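PDB 3WA7: tannase from Lactobacillus plantarum, which hydrolyses the galloyl ester bonds of tannins, probably with a serine nucleophile as in other alpha/beta-hydrolases. Local coordinates for residues E15-A20 / I24-A29. Numbering follows the deposited sequence.
Sequences EQVQVA and IQYYAA
Tyr26 lays its ring across the neighbouring strand, with Glu15 CB over one face and Val17 CG1 at the ring edge. Its chi1 of 64° sets CG between the backbone N and the carbonyl carbon, which swings the ring over the 15-19 strand. Followed outward from CB, CG and CD2 pass the Glu15 carbonyl, with CD2 3.8 Å from Glu15 O. CE1 and CZ then lie under Glu15 CB, a CH-pi contact 3.7 Å from the ring centroid and 23° off the normal. CE2 meets Val17 CG1, and the tip OH comes 3.4 Å from that same methyl. An alanine in place of Tyr26 would probably leave Glu15 CB and Val17 CG1 without their aromatic partner and open a gap against Leu102 of helix 95-103.

The antiparallel hairpin rests on two reciprocal pairs of hydrogen bonds, Glu15 with Tyr26 and Val17 with Ile24; Tyr26 N to Glu15 O spans 3.0 Å in an almost straight line (179°). Gln16 and Gln25 form the non-hydrogen-bonded pair between them, where Gln16 CA makes a CA-H...O contact of 3.1 Å with Ile24 O. Their exposed side chains run side by side without a hydrogen bond between the amides. Toward the turn, Val19 CG2 presses on Ile24 CG1 at 3.4 Å, an unusually close carbon-carbon approach.

Strand 13-19 is outermost in the mixed alpha/beta-hydrolase sheet, and Glu15 OE2 forms a salt bridge with Arg30. Main-chain bonds thus fix the register, while the largely apolar face of Val17, Ile24 and Tyr26 probably ties the hairpin to helix 95-103.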
loop_
_atom_site.group_PDB
_atom_site.type_symbol
_atom_site.label_atom_id
_atom_site.label_comp_id
_atom_site.label_asym_id
_atom_site.label_seq_id
_atom_site.Cartn_x
_atom_site.Cartn_y
_atom_site.Cartn_z
ATOM N N GLU A 15 24.448 17.717 -0.367
ATOM C CA GLU A 15 23.618 17.940 0.813
ATOM C C GLU A 15 24.109 16.995 1.903
ATOM O O GLU A 15 24.860 16.061 1.629
ATOM C CB GLU A 15 22.155 17.597 0.507
ATOM C CG GLU A 15 21.509 18.433 -0.585
ATOM C CD GLU A 15 20.795 19.651 -0.036
ATOM O OE1 GLU A 15 21.328 20.281 0.898
ATOM O OE2 GLU A 15 19.705 19.979 -0.545
ATOM N N GLN A 16 23.686 17.240 3.136
ATOM C CA GLN A 16 24.042 16.363 4.243
ATOM C C GLN A 16 23.002 16.503 5.339
ATOM O O GLN A 16 22.436 17.579 5.541
ATOM C CB GLN A 16 25.432 16.691 4.802
ATOM C CG GLN A 16 25.527 17.987 5.580
ATOM C CD GLN A 16 26.867 18.136 6.277
ATOM O OE1 GLN A 16 27.236 17.318 7.122
ATOM N NE2 GLN A 16 27.604 19.183 5.926
ATOM N N VAL A 17 22.730 15.399 6.022
ATOM C CA VAL A 17 21.776 15.389 7.123
ATOM C C VAL A 17 22.394 14.600 8.265
ATOM O O VAL A 17 23.089 13.613 8.038
ATOM C CB VAL A 17 20.430 14.727 6.727
ATOM C CG1 VAL A 17 19.739 15.558 5.670
ATOM C CG2 VAL A 17 20.667 13.313 6.227
ATOM N N GLN A 18 22.152 15.046 9.491
ATOM C CA GLN A 18 22.695 14.369 10.659
ATOM C C GLN A 18 21.764 13.249 11.101
ATOM O O GLN A 18 20.613 13.490 11.462
ATOM C CB GLN A 18 22.897 15.369 11.799
ATOM C CG GLN A 18 23.862 16.491 11.452
ATOM C CD GLN A 18 25.270 15.992 11.188
ATOM O OE1 GLN A 18 26.090 16.696 10.598
ATOM N NE2 GLN A 18 25.562 14.773 11.633
ATOM N N VAL A 19 22.268 12.023 11.052
ATOM C CA VAL A 19 21.496 10.854 11.447
ATOM C C VAL A 19 22.162 10.185 12.643
ATOM O O VAL A 19 23.091 9.390 12.484
ATOM C CB VAL A 19 21.395 9.835 10.292
ATOM C CG1 VAL A 19 20.658 8.592 10.758
ATOM C CG2 VAL A 19 20.678 10.463 9.107
ATOM N N ALA A 20 21.683 10.515 13.837
ATOM C CA ALA A 20 22.226 9.952 15.066
ATOM C C ALA A 20 23.685 10.357 15.244
ATOM O O ALA A 20 24.575 9.508 15.294
ATOM C CB ALA A 20 22.101 8.430 15.045
ATOM N N ILE A 24 25.280 12.198 7.168
ATOM C CA ILE A 24 25.032 11.414 5.963
ATOM C C ILE A 24 25.176 12.333 4.754
ATOM O O ILE A 24 24.375 13.250 4.562
ATOM C CB ILE A 24 23.617 10.803 5.970
ATOM C CG1 ILE A 24 23.448 9.900 7.194
ATOM C CG2 ILE A 24 23.386 10.004 4.695
ATOM C CD1 ILE A 24 24.471 8.782 7.279
ATOM N N GLN A 25 26.206 12.089 3.950
ATOM C CA GLN A 25 26.474 12.894 2.764
ATOM C C GLN A 25 25.764 12.314 1.545
ATOM O O GLN A 25 25.859 11.120 1.272
ATOM C CB GLN A 25 27.977 12.942 2.481
ATOM C CG GLN A 25 28.825 13.591 3.567
ATOM C CD GLN A 25 28.709 15.103 3.590
ATOM O OE1 GLN A 25 28.145 15.714 2.680
ATOM N NE2 GLN A 25 29.259 15.719 4.632
ATOM N N TYR A 26 25.058 13.165 0.811
ATOM C CA TYR A 26 24.356 12.714 -0.378
ATOM C C TYR A 26 24.205 13.850 -1.377
ATOM O O TYR A 26 24.571 14.995 -1.095
ATOM C CB TYR A 26 22.978 12.153 -0.000
ATOM C CG TYR A 26 22.028 13.160 0.613
ATOM C CD1 TYR A 26 21.028 13.762 -0.153
ATOM C CD2 TYR A 26 22.115 13.497 1.962
ATOM C CE1 TYR A 26 20.134 14.674 0.415
ATOM C CE2 TYR A 26 21.227 14.408 2.536
ATOM C CZ TYR A 26 20.241 14.990 1.758
ATOM O OH TYR A 26 19.362 15.887 2.329
ATOM N N TYR A 27 23.692 13.521 -2.556
ATOM C CA TYR A 27 23.461 14.512 -3.593
ATOM C C TYR A 27 21.985 14.478 -3.932
ATOM O O TYR A 27 21.352 13.430 -3.837
ATOM C CB TYR A 27 24.289 14.205 -4.840
ATOM C CG TYR A 27 25.726 14.653 -4.729
ATOM C CD1 TYR A 27 26.628 13.984 -3.903
ATOM C CD2 TYR A 27 26.181 15.759 -5.445
ATOM C CE1 TYR A 27 27.955 14.407 -3.793
ATOM C CE2 TYR A 27 27.502 16.190 -5.342
ATOM C CZ TYR A 27 28.381 15.511 -4.516
ATOM O OH TYR A 27 29.687 15.941 -4.425
ATOM N N ALA A 28 21.441 15.623 -4.328
ATOM C CA ALA A 28 20.026 15.710 -4.650
ATOM C C ALA A 28 19.741 16.438 -5.958
ATOM O O ALA A 28 20.415 17.407 -6.306
ATOM C CB ALA A 28 19.288 16.403 -3.508
ATOM N N ALA A 29 18.740 15.946 -6.680
ATOM C CA ALA A 29 18.290 16.542 -7.935
ATOM C C ALA A 29 16.784 16.550 -7.745
ATOM O O ALA A 29 16.159 15.491 -7.690
ATOM C CB ALA A 29 18.681 15.672 -9.122
#